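CRISPR-associated endonuclease C2c1 (Alicyclobacillus acidoterrestris, PDB 5U31) is an RNA-guided CRISPR endonuclease of the Cas12b family that recognises PAM-bearing DNA and cuts it with a RuvC nuclease domain using divalent metal ions. Local coordinates at residues Thr293-Arg298 with Phe856-Pro861; Arg587-Lys592 with Asn608-Ala613; Val34-Glu39 with Leu191-Thr196. The protein carries 3 engineered substitutions. All blocks are in the same frame, centred on the assembly; numbering follows the deposited sequence.

Contact 1 (Thr293-Arg298 with Phe856-Pro861); sequences TGRALR and FNNDRP. With nucleotides of chain B; nucleotides of chain C.
The carbonyl oxygen of Asp859 is gripped by two N-H groups of Arg298: NE donates to O of Asp859 at 2.9 Å with the acceptor almost in the guanidinium plane, and NH1 adds a weak second bond. A bend at chi3 (-61°) brings this edge to Asp859 and to the DNA, NH1 of Arg298 reaching OP1 of DT4 of chain C at 2.7 Å and NH2 the same oxygen at 3.0 Å. The guanidinium is sandwiched between CA of Pro861 and O of Arg295. This ties a turn of the REC1 helical domain, Arg295 to Arg298, to the RuvC-II loop that leads into helix 862-871, with the nucleic acids bound at the junction. Arg295 works differently: its NE bonds to Asn858 O (2.8 Å) and its NH2 to Arg860 O (2.9 Å), each acceptor tilted out of the guanidinium plane, while NH2 also forms a salt bridge to an RNA phosphate. The Asn858 amide stacks on this guanidinium, planes 23° apart, and OP1 of DT4 of chain C lies over the opposite face, toward its rim. Asn858 N donates to OP1 of A102 of chain B at 2.6 Å.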
loop_
_atom_site.group_PDB
_atom_site.type_symbol
_atom_site.label_atom_id
_atom_site.label_comp_id
_atom_site.label_asym_id
_atom_site.label_seq_id
_atom_site.Cartn_x
_atom_site.Cartn_y
_atom_site.Cartn_z
ATOM N N THR A 293 16.970 4.350 -19.075
ATOM C CA THR A 293 16.027 3.626 -18.233
ATOM C C THR A 293 14.801 3.216 -19.042
ATOM O O THR A 293 14.567 3.695 -20.154
ATOM C CB THR A 293 15.604 4.474 -17.026
ATOM O OG1 THR A 293 14.798 5.573 -17.466
ATOM C CG2 THR A 293 16.826 5.013 -16.304
ATOM N N GLY A 294 14.011 2.309 -18.460
ATOM C CA GLY A 294 12.802 1.853 -19.123
ATOM C C GLY A 294 11.749 2.933 -19.267
ATOM O O GLY A 294 10.948 2.904 -20.208
ATOM N N ARG A 295 11.733 3.897 -18.344
ATOM C CA ARG A 295 10.768 4.990 -18.419
ATOM C C ARG A 295 10.976 5.832 -19.672
ATOM O O ARG A 295 10.009 6.215 -20.339
ATOM C CB ARG A 295 10.875 5.849 -17.159
ATOM C CG ARG A 295 10.349 7.258 -17.294
ATOM C CD ARG A 295 10.212 7.900 -15.925
ATOM N NE ARG A 295 9.108 7.312 -15.172
ATOM C CZ ARG A 295 8.545 7.878 -14.113
ATOM N NH1 ARG A 295 8.983 9.048 -13.675
ATOM N NH2 ARG A 295 7.537 7.276 -13.498
ATOM N N ALA A 296 12.233 6.127 -20.012
ATOM C CA ALA A 296 12.504 6.920 -21.204
ATOM C C ALA A 296 12.212 6.137 -22.477
ATOM O O ALA A 296 11.854 6.730 -23.500
ATOM C CB ALA A 296 13.951 7.406 -21.192
ATOM N N LEU A 297 12.345 4.811 -22.431
ATOM C CA LEU A 297 12.055 3.954 -23.571
ATOM C C LEU A 297 10.593 3.526 -23.634
ATOM O O LEU A 297 10.275 2.554 -24.327
ATOM C CB LEU A 297 12.951 2.715 -23.541
ATOM C CG LEU A 297 14.430 2.916 -23.865
ATOM C CD1 LEU A 297 15.196 1.630 -23.621
ATOM C CD2 LEU A 297 14.591 3.368 -25.305
ATOM N N ARG A 298 9.702 4.217 -22.925
ATOM C CA ARG A 298 8.301 3.818 -22.926
ATOM C C ARG A 298 7.721 3.950 -24.328
ATOM O O ARG A 298 7.842 4.998 -24.971
ATOM C CB ARG A 298 7.497 4.658 -21.931
ATOM C CG ARG A 298 6.137 4.049 -21.601
ATOM C CD ARG A 298 5.317 4.913 -20.658
ATOM N NE ARG A 298 5.971 5.100 -19.368
ATOM C CZ ARG A 298 6.481 6.253 -18.952
ATOM N NH1 ARG A 298 7.065 6.331 -17.766
ATOM N NH2 ARG A 298 6.401 7.330 -19.720
ATOM N N PHE A 856 3.412 0.239 -7.938
ATOM C CA PHE A 856 4.040 1.432 -8.481
ATOM C C PHE A 856 5.409 1.055 -9.021
ATOM O O PHE A 856 6.164 0.320 -8.376
ATOM C CB PHE A 856 4.173 2.523 -7.421
ATOM C CG PHE A 856 3.189 2.410 -6.296
ATOM C CD1 PHE A 856 1.838 2.587 -6.521
ATOM C CD2 PHE A 856 3.623 2.156 -5.007
ATOM C CE1 PHE A 856 0.934 2.491 -5.485
ATOM C CE2 PHE A 856 2.726 2.065 -3.965
ATOM C CZ PHE A 856 1.377 2.234 -4.204
ATOM N N ASN A 857 5.725 1.547 -10.212
ATOM C CA ASN A 857 6.951 1.169 -10.892
ATOM C C ASN A 857 7.388 2.337 -11.759
ATOM O O ASN A 857 6.550 3.043 -12.327
ATOM C CB ASN A 857 6.747 -0.099 -11.734
ATOM C CG ASN A 857 8.054 -0.704 -12.207
ATOM O OD1 ASN A 857 9.119 -0.366 -11.706
ATOM N ND2 ASN A 857 7.974 -1.610 -13.174
ATOM N N ASN A 858 8.702 2.544 -11.845
ATOM C CA ASN A 858 9.221 3.656 -12.630
ATOM C C ASN A 858 8.938 3.492 -14.120
ATOM O O ASN A 858 8.902 4.494 -14.843
ATOM C CB ASN A 858 10.722 3.816 -12.387
ATOM C CG ASN A 858 11.267 5.115 -12.948
ATOM O OD1 ASN A 858 11.885 5.135 -14.013
ATOM N ND2 ASN A 858 11.036 6.211 -12.234
ATOM N N ASP A 859 8.726 2.261 -14.594
ATOM C CA ASP A 859 8.331 2.079 -15.987
ATOM C C ASP A 859 6.950 2.659 -16.264
ATOM O O ASP A 859 6.663 3.049 -17.401
ATOM C CB ASP A 859 8.364 0.595 -16.366
ATOM C CG ASP A 859 9.764 -0.004 -16.302
ATOM O OD1 ASP A 859 10.753 0.744 -16.464
ATOM O OD2 ASP A 859 9.876 -1.233 -16.094
ATOM N N ARG A 860 6.088 2.729 -15.255
ATOM C CA ARG A 860 4.766 3.311 -15.462
ATOM C C ARG A 860 4.873 4.835 -15.525
ATOM O O ARG A 860 5.711 5.427 -14.834
ATOM C CB ARG A 860 3.815 2.892 -14.336
ATOM C CG ARG A 860 3.552 1.402 -14.281
ATOM C CD ARG A 860 2.553 1.023 -13.195
ATOM N NE ARG A 860 1.982 -0.294 -13.458
ATOM C CZ ARG A 860 2.547 -1.441 -13.099
ATOM N NH1 ARG A 860 3.700 -1.442 -12.445
ATOM N NH2 ARG A 860 1.958 -2.590 -13.395
ATOM N N PRO A 861 4.057 5.499 -16.345
ATOM C CA PRO A 861 4.047 6.954 -16.320
ATOM C C PRO A 861 3.609 7.451 -14.959
ATOM O O PRO A 861 2.878 6.756 -14.231
ATOM C CB PRO A 861 3.029 7.317 -17.411
ATOM C CG PRO A 861 2.166 6.128 -17.533
ATOM C CD PRO A 861 3.106 4.974 -17.338
ATOM P P A B 102 10.174 2.404 -8.222
ATOM O OP1 A B 102 10.017 2.021 -9.647
ATOM O OP2 A B 102 11.513 2.757 -7.689
ATOM O "O5'" A B 102 9.220 3.637 -7.909
ATOM C "C5'" A B 102 8.044 3.831 -8.670
ATOM C "C4'" A B 102 6.995 4.625 -7.934
ATOM O "O4'" A B 102 7.118 4.478 -6.495
ATOM C "C3'" A B 102 7.013 6.124 -8.134
ATOM O "O3'" A B 102 6.530 6.499 -9.411
ATOM C "C2'" A B 102 6.156 6.599 -6.967
ATOM O "O2'" A B 102 4.783 6.358 -7.226
ATOM C "C1'" A B 102 6.607 5.637 -5.863
ATOM N N9 A B 102 7.662 6.237 -5.026
ATOM C C8 A B 102 9.000 5.930 -4.986
ATOM N N7 A B 102 9.683 6.666 -4.142
ATOM C C5 A B 102 8.733 7.515 -3.598
ATOM C C6 A B 102 8.822 8.535 -2.638
ATOM N N6 A B 102 9.967 8.869 -2.049
ATOM N N1 A B 102 7.694 9.202 -2.305
ATOM C C2 A B 102 6.551 8.849 -2.910
ATOM N N3 A B 102 6.342 7.907 -3.829
ATOM C C4 A B 102 7.486 7.266 -4.132
ATOM P P DT C 4 7.378 10.330 -17.998
ATOM O OP1 DT C 4 7.474 8.958 -17.457
ATOM O OP2 DT C 4 6.952 11.439 -17.112
ATOM O "O5'" DT C 4 8.772 10.738 -18.671
ATOM C "C5'" DT C 4 9.336 9.908 -19.680
ATOM C "C4'" DT C 4 10.601 10.525 -20.248
ATOM O "O4'" DT C 4 10.267 11.743 -20.952
ATOM C "C3'" DT C 4 11.632 10.944 -19.215
ATOM O "O3'" DT C 4 12.463 9.831 -18.877
ATOM C "C2'" DT C 4 12.412 12.015 -19.967
ATOM C "C1'" DT C 4 11.321 12.681 -20.811
ATOM N N1 DT C 4 10.777 13.937 -20.201
ATOM C C2 DT C 4 11.479 15.106 -20.345
ATOM O O2 DT C 4 12.532 15.181 -20.955
ATOM N N3 DT C 4 10.906 16.196 -19.749
ATOM C C4 DT C 4 9.725 16.234 -19.035
ATOM O O4 DT C 4 9.293 17.269 -18.536
ATOM C C5 DT C 4 9.035 14.974 -18.917
ATOM C C7 DT C 4 7.743 14.891 -18.163
ATOM C C6 DT C 4 9.587 13.897 -19.499
ATOM P P DT C 5 13.247 9.794 -17.474
ATOM O OP1 DT C 5 13.837 8.450 -17.319
ATOM O OP2 DT C 5 12.344 10.323 -16.430
ATOM O "O5'" DT C 5 14.454 10.813 -17.684
ATOM C "C5'" DT C 5 15.505 10.499 -18.587
ATOM C "C4'" DT C 5 16.531 11.613 -18.599
ATOM O "O4'" DT C 5 15.961 12.784 -19.225
ATOM C "C3'" DT C 5 16.953 12.091 -17.227
ATOM O "O3'" DT C 5 17.980 11.269 -16.721
ATOM C "C2'" DT C 5 17.457 13.497 -17.524
ATOM C "C1'" DT C 5 16.489 13.952 -18.616
ATOM N N1 DT C 5 15.361 14.780 -18.106
ATOM C C2 DT C 5 15.497 16.147 -18.064
ATOM O O2 DT C 5 16.504 16.728 -18.422
ATOM N N3 DT C 5 14.405 16.817 -17.584
ATOM C C4 DT C 5 13.213 16.266 -17.150
ATOM O O4 DT C 5 12.285 16.951 -16.730
ATOM C C5 DT C 5 13.136 14.828 -17.219
ATOM C C7 DT C 5 11.893 14.118 -16.775
ATOM C C6 DT C 5 14.200 14.162 -17.689
#

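Contact 2 (Arg587-Lys592 with Asn608-Ala613); sequences RKDELK and NDNLVA
The Asp589 carboxylate and the Asn610 amide, their planes 33° apart, meet through oxygens: Asp589 OD1 stands 3.4 Å from Asn610 OD1, and as modelled two acceptors face each other, so this is proximity and not a hydrogen bond. The side chains cross at about a right angle. The firm link is the backbone, where Lys588 N donates to Asn610 O at 2.7 Å and 162°, with CA of Arg587 making a CA-H...O contact to the same oxygen at 3.2 Å. Asp589 then turns the chain through an inverse gamma turn, closed by a weak bond from Glu590 N to Lys588 O. On one side of the pair, CD2 of Leu611 lies 3.5 Å from Arg587 N and also packs on CG of Arg587. On the other, Lys588, with CG swung anti to its backbone N (chi1 -155°), lays CG across CG1 of Val612 at 4.0 Å, and Phe602 of the edge strand touches both residues. Arg587 and Leu611 form an antiparallel non-hydrogen-bonded pair with diverging side chains, at the end of strand 578-587 and the start of strand 611-621, neighbouring antiparallel strands of the RNase H-like RuvC sheet.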
loop_
_atom_site.group_PDB
_atom_site.type_symbol
_atom_site.label_atom_id
_atom_site.label_comp_id
_atom_site.label_asym_id
_atom_site.label_seq_id
_atom_site.Cartn_x
_atom_site.Cartn_y
_atom_site.Cartn_z
ATOM N N ARG A 587 -27.544 -27.540 -6.976
ATOM C CA ARG A 587 -27.770 -28.594 -7.954
ATOM C C ARG A 587 -28.431 -28.017 -9.197
ATOM O O ARG A 587 -29.265 -27.112 -9.111
ATOM C CB ARG A 587 -28.654 -29.695 -7.368
ATOM C CG ARG A 587 -28.167 -30.295 -6.062
ATOM C CD ARG A 587 -29.103 -31.408 -5.611
ATOM N NE ARG A 587 -28.859 -31.818 -4.232
ATOM C CZ ARG A 587 -29.588 -32.720 -3.580
ATOM N NH1 ARG A 587 -30.611 -33.312 -4.185
ATOM N NH2 ARG A 587 -29.297 -33.031 -2.323
ATOM N N LYS A 588 -28.068 -28.557 -10.362
ATOM C CA LYS A 588 -28.681 -28.086 -11.597
ATOM C C LYS A 588 -30.179 -28.375 -11.648
ATOM O O LYS A 588 -30.867 -27.846 -12.528
ATOM C CB LYS A 588 -27.972 -28.701 -12.807
ATOM C CG LYS A 588 -28.096 -27.860 -14.077
ATOM C CD LYS A 588 -27.187 -28.356 -15.197
ATOM C CE LYS A 588 -27.301 -27.463 -16.432
ATOM N NZ LYS A 588 -26.463 -27.930 -17.576
ATOM N N ASP A 589 -30.696 -29.184 -10.721
ATOM C CA ASP A 589 -32.136 -29.391 -10.557
ATOM C C ASP A 589 -32.719 -28.153 -9.873
ATOM O O ASP A 589 -32.960 -28.115 -8.663
ATOM C CB ASP A 589 -32.404 -30.663 -9.762
ATOM C CG ASP A 589 -31.266 -31.669 -9.871
ATOM O OD1 ASP A 589 -30.489 -31.585 -10.845
ATOM O OD2 ASP A 589 -31.143 -32.538 -8.981
ATOM N N GLU A 590 -32.937 -27.121 -10.680
ATOM C CA GLU A 590 -33.446 -25.841 -10.202
ATOM C C GLU A 590 -34.690 -25.483 -11.017
ATOM O O GLU A 590 -35.339 -26.339 -11.632
ATOM C CB GLU A 590 -32.349 -24.778 -10.295
ATOM C CG GLU A 590 -31.719 -24.681 -11.670
ATOM C CD GLU A 590 -30.516 -23.767 -11.687
ATOM O OE1 GLU A 590 -29.796 -23.743 -12.707
ATOM O OE2 GLU A 590 -30.290 -23.074 -10.674
ATOM N N LEU A 591 -35.037 -24.198 -11.035
ATOM C CA LEU A 591 -36.275 -23.753 -11.666
ATOM C C LEU A 591 -36.154 -22.269 -12.010
ATOM O O LEU A 591 -35.050 -21.712 -12.022
ATOM C CB LEU A 591 -37.478 -24.052 -10.755
ATOM C CG LEU A 591 -37.271 -23.960 -9.238
ATOM C CD1 LEU A 591 -38.372 -23.136 -8.585
ATOM C CD2 LEU A 591 -37.202 -25.349 -8.605
ATOM N N LYS A 592 -37.301 -21.629 -12.290
ATOM C CA LYS A 592 -37.435 -20.246 -12.716
ATOM C C LYS A 592 -37.626 -19.322 -11.520
ATOM O O LYS A 592 -38.016 -19.758 -10.433
ATOM C CB LYS A 592 -38.611 -20.113 -13.686
ATOM C CG LYS A 592 -38.390 -20.810 -15.019
ATOM C CD LYS A 592 -39.457 -20.439 -16.058
ATOM C CE LYS A 592 -40.816 -21.056 -15.745
ATOM N NZ LYS A 592 -41.876 -20.567 -16.675
ATOM N N ASN A 608 -17.881 -31.688 -10.549
ATOM C CA ASN A 608 -19.274 -32.055 -10.329
ATOM C C ASN A 608 -20.121 -31.601 -11.511
ATOM O O ASN A 608 -20.187 -30.405 -11.813
ATOM C CB ASN A 608 -19.793 -31.432 -9.035
ATOM C CG ASN A 608 -18.687 -31.130 -8.052
ATOM O OD1 ASN A 608 -17.636 -30.614 -8.427
ATOM N ND2 ASN A 608 -18.912 -31.463 -6.785
ATOM N N ASP A 609 -20.763 -32.553 -12.178
ATOM C CA ASP A 609 -21.708 -32.224 -13.232
ATOM C C ASP A 609 -23.104 -31.943 -12.700
ATOM O O ASP A 609 -23.930 -31.381 -13.428
ATOM C CB ASP A 609 -21.777 -33.358 -14.258
ATOM C CG ASP A 609 -20.462 -33.569 -14.979
ATOM O OD1 ASP A 609 -19.741 -32.573 -15.201
ATOM O OD2 ASP A 609 -20.150 -34.728 -15.319
ATOM N N ASN A 610 -23.387 -32.324 -11.455
ATOM C CA ASN A 610 -24.698 -32.077 -10.874
ATOM C C ASN A 610 -24.810 -30.677 -10.286
ATOM O O ASN A 610 -25.928 -30.182 -10.106
ATOM C CB ASN A 610 -24.994 -33.132 -9.802
ATOM C CG ASN A 610 -26.460 -33.171 -9.398
ATOM O OD1 ASN A 610 -27.335 -32.707 -10.132
ATOM N ND2 ASN A 610 -26.733 -33.735 -8.224
ATOM N N LEU A 611 -23.684 -30.020 -10.018
ATOM C CA LEU A 611 -23.658 -28.738 -9.328
ATOM C C LEU A 611 -23.272 -27.614 -10.280
ATOM O O LEU A 611 -22.446 -27.800 -11.179
ATOM C CB LEU A 611 -22.682 -28.778 -8.151
ATOM C CG LEU A 611 -23.132 -29.661 -6.987
ATOM C CD1 LEU A 611 -22.091 -29.672 -5.891
ATOM C CD2 LEU A 611 -24.479 -29.194 -6.447
ATOM N N VAL A 612 -23.880 -26.447 -10.069
ATOM C CA VAL A 612 -23.575 -25.236 -10.816
ATOM C C VAL A 612 -23.408 -24.092 -9.824
ATOM O O VAL A 612 -23.668 -24.231 -8.629
ATOM C CB VAL A 612 -24.660 -24.903 -11.861
ATOM C CG1 VAL A 612 -24.732 -25.989 -12.908
ATOM C CG2 VAL A 612 -26.012 -24.733 -11.196
ATOM N N ALA A 613 -22.952 -22.952 -10.336
ATOM C CA ALA A 613 -22.792 -21.732 -9.548
ATOM C C ALA A 613 -23.831 -20.727 -10.032
ATOM O O ALA A 613 -23.645 -20.076 -11.062
ATOM C CB ALA A 613 -21.379 -21.175 -9.673
#

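Contact 3 (Val34-Glu39 with Leu191-Thr196); sequences VRYYTE and LMRVYT. With SO4 (sulfate ion), chain F.
Tyr36 and Tyr37 project from helix 17-45 as two adjacent bumps against the irregular chain of 191-196, pressing on neighbouring places, Tyr36 at Met192-Arg193 and Tyr37 at Arg193-Tyr195. The Tyr36 ring, with CG anti to the backbone N (chi1 165°), pushes its OH between CB of Met192 and the aliphatic start of Arg193; Arg193 N donates to that oxygen at 2.8 Å, and the OH in turn donates to O4 of a sulfate, probably from the crystallisation liquor, at 3.1 Å. Tyr37, with CG anti to its carbonyl carbon (chi1 -68°), drives its OH against the backbone, where Tyr195 N bonds to it at 3.2 Å and 159°. CD1 of Tyr36 sits over the centre of the Tyr37 ring, so the bumps also pack on each other. Both segments belong to the REC1 domain: the contact lays a loop between helices 176-185 and 216-257 along helix 17-45, and Phe222 of helix 216-257 adds an edge-to-face contact to Tyr37. Met192, a selenomethionine, fills the space beside Tyr37 with an extended side chain; its SE lies at the ring edge, 4.0 Å from CD1 of Tyr37, in a Met-aromatic contact, and it also touches Trp40 and Leu44. CB of Tyr195 lies beside the OH of Tyr37, at 4.0 Å. The Arg193 chain bends at chi3, bringing NH1 to sulfate O3 (2.9 Å), while NH2 is salt-bridged to Glu83.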
loop_
_atom_site.group_PDB
_atom_site.type_symbol
_atom_site.label_atom_id
_atom_site.label_comp_id
_atom_site.label_asym_id
_atom_site.label_seq_id
_atom_site.Cartn_x
_atom_site.Cartn_y
_atom_site.Cartn_z
ATOM N N VAL A 34 14.219 1.491 28.786
ATOM C CA VAL A 34 14.414 0.738 27.550
ATOM C C VAL A 34 15.695 1.177 26.855
ATOM O O VAL A 34 16.463 0.347 26.353
ATOM C CB VAL A 34 13.188 0.889 26.629
ATOM C CG1 VAL A 34 13.492 0.308 25.260
ATOM C CG2 VAL A 34 11.990 0.194 27.229
ATOM N N ARG A 35 15.957 2.486 26.827
ATOM C CA ARG A 35 17.192 2.971 26.221
ATOM C C ARG A 35 18.414 2.430 26.954
ATOM O O ARG A 35 19.411 2.063 26.322
ATOM C CB ARG A 35 17.203 4.500 26.204
ATOM C CG ARG A 35 18.348 5.108 25.421
ATOM C CD ARG A 35 18.265 6.625 25.440
ATOM N NE ARG A 35 19.279 7.258 24.600
ATOM C CZ ARG A 35 19.046 7.740 23.383
ATOM N NH1 ARG A 35 17.830 7.664 22.857
ATOM N NH2 ARG A 35 20.029 8.302 22.689
ATOM N N TYR A 36 18.347 2.359 28.287
ATOM C CA TYR A 36 19.476 1.859 29.065
ATOM C C TYR A 36 19.807 0.419 28.691
ATOM O O TYR A 36 20.970 0.083 28.440
ATOM C CB TYR A 36 19.183 1.982 30.567
ATOM C CG TYR A 36 20.119 1.171 31.430
ATOM C CD1 TYR A 36 19.695 -0.008 32.030
ATOM C CD2 TYR A 36 21.437 1.566 31.620
ATOM C CE1 TYR A 36 20.555 -0.762 32.807
ATOM C CE2 TYR A 36 22.304 0.817 32.392
ATOM C CZ TYR A 36 21.857 -0.343 32.981
ATOM O OH TYR A 36 22.714 -1.089 33.749
ATOM N N TYR A 37 18.792 -0.447 28.638
ATOM C CA TYR A 37 19.041 -1.853 28.335
ATOM C C TYR A 37 19.383 -2.048 26.865
ATOM O O TYR A 37 20.228 -2.885 26.523
ATOM C CB TYR A 37 17.829 -2.699 28.717
ATOM C CG TYR A 37 17.582 -2.782 30.201
ATOM C CD1 TYR A 37 18.471 -3.442 31.040
ATOM C CD2 TYR A 37 16.449 -2.218 30.764
ATOM C CE1 TYR A 37 18.240 -3.525 32.409
ATOM C CE2 TYR A 37 16.208 -2.296 32.127
ATOM C CZ TYR A 37 17.105 -2.947 32.942
ATOM O OH TYR A 37 16.855 -3.012 34.293
ATOM N N THR A 38 18.731 -1.295 25.980
ATOM C CA THR A 38 19.057 -1.384 24.563
ATOM C C THR A 38 20.504 -0.981 24.308
ATOM O O THR A 38 21.239 -1.685 23.604
ATOM C CB THR A 38 18.092 -0.521 23.752
ATOM O OG1 THR A 38 16.759 -1.006 23.941
ATOM C CG2 THR A 38 18.432 -0.592 22.290
ATOM N N GLU A 39 20.943 0.130 24.896
ATOM C CA GLU A 39 22.341 0.523 24.759
ATOM C C GLU A 39 23.280 -0.551 25.299
ATOM O O GLU A 39 24.353 -0.772 24.728
ATOM C CB GLU A 39 22.564 1.860 25.463
ATOM C CG GLU A 39 23.947 2.444 25.324
ATOM C CD GLU A 39 24.045 3.804 25.974
ATOM O OE1 GLU A 39 23.119 4.618 25.783
ATOM O OE2 GLU A 39 25.034 4.051 26.694
ATOM N N LEU A 191 25.491 -8.138 36.053
ATOM C CA LEU A 191 26.067 -7.476 34.889
ATOM C C LEU A 191 25.531 -6.058 34.768
ATOM O O LEU A 191 26.303 -5.094 34.700
ATOM C CB LEU A 191 25.753 -8.271 33.620
ATOM C CG LEU A 191 26.712 -8.261 32.421
ATOM C CD1 LEU A 191 25.920 -8.268 31.125
ATOM C CD2 LEU A 191 27.698 -7.105 32.440
HETATM N N MSE A 192 24.211 -5.917 34.764
HETATM C CA MSE A 192 23.554 -4.638 34.570
HETATM C C MSE A 192 22.875 -4.181 35.842
HETATM O O MSE A 192 22.885 -4.881 36.852
HETATM C CB MSE A 192 22.521 -4.737 33.456
HETATM C CG MSE A 192 23.065 -5.262 32.154
HETATM SE SE MSE A 192 21.618 -5.888 31.017
HETATM C CE MSE A 192 22.663 -6.429 29.472
ATOM N N ARG A 193 22.260 -3.010 35.782
ATOM C CA ARG A 193 21.548 -2.464 36.921
ATOM C C ARG A 193 20.054 -2.691 36.757
ATOM O O ARG A 193 19.545 -2.836 35.644
ATOM C CB ARG A 193 21.842 -0.972 37.074
ATOM C CG ARG A 193 23.291 -0.627 36.778
ATOM C CD ARG A 193 23.603 0.826 37.037
ATOM N NE ARG A 193 24.323 0.975 38.293
ATOM C CZ ARG A 193 25.645 0.928 38.395
ATOM N NH1 ARG A 193 26.384 0.751 37.311
ATOM N NH2 ARG A 193 26.225 1.067 39.577
ATOM N N VAL A 194 19.357 -2.752 37.885
ATOM C CA VAL A 194 17.905 -2.645 37.875
ATOM C C VAL A 194 17.578 -1.161 37.759
ATOM O O VAL A 194 17.853 -0.388 38.679
ATOM C CB VAL A 194 17.279 -3.265 39.124
ATOM C CG1 VAL A 194 15.786 -3.069 39.099
ATOM C CG2 VAL A 194 17.613 -4.742 39.187
ATOM N N TYR A 195 17.013 -0.764 36.617
ATOM C CA TYR A 195 16.818 0.653 36.325
ATOM C C TYR A 195 16.088 1.372 37.453
ATOM O O TYR A 195 16.496 2.459 37.875
ATOM C CB TYR A 195 16.055 0.832 35.013
ATOM C CG TYR A 195 15.725 2.285 34.762
ATOM C CD1 TYR A 195 14.509 2.823 35.167
ATOM C CD2 TYR A 195 16.645 3.130 34.158
ATOM C CE1 TYR A 195 14.219 4.149 34.966
ATOM C CE2 TYR A 195 16.356 4.461 33.949
ATOM C CZ TYR A 195 15.142 4.966 34.355
ATOM O OH TYR A 195 14.847 6.293 34.150
ATOM N N THR A 196 14.983 0.797 37.934
ATOM C CA THR A 196 14.239 1.465 38.996
ATOM C C THR A 196 15.065 1.572 40.267
ATOM O O THR A 196 14.964 2.569 40.989
ATOM C CB THR A 196 12.919 0.745 39.283
ATOM O OG1 THR A 196 13.167 -0.637 39.571
ATOM C CG2 THR A 196 11.981 0.859 38.098
HETATM S S SO4 F . 26.410 0.711 33.908
HETATM O O1 SO4 F . 26.457 1.126 32.508
HETATM O O2 SO4 F . 27.780 0.558 34.393
HETATM O O3 SO4 F . 25.707 1.726 34.689
HETATM O O4 SO4 F . 25.716 -0.566 34.045
#

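None of the three contacts touches another: centres of contacts 1 and 2 lie 48 Å apart, those of 1 and 3 50 Å, of 2 and 3 69 Å. Contact 1 spans the lobes, joining REC1 to RuvC-II, and is the one that binds DNA and RNA directly; contact 3 stays within REC1 and contact 2 within RuvC-I, their nearest atoms about 7 and 9 Å from nucleic acid. In the RuvC sheet, strand 566-572 beside strand 578-587 carries engineered Ala571, and strand 845-850, before the 856-861 loop, engineered Ala849, both at positions inferred to be catalytic. Along the chain, contact 3 closes first, and contact 2 falls between the two segments of contact 1.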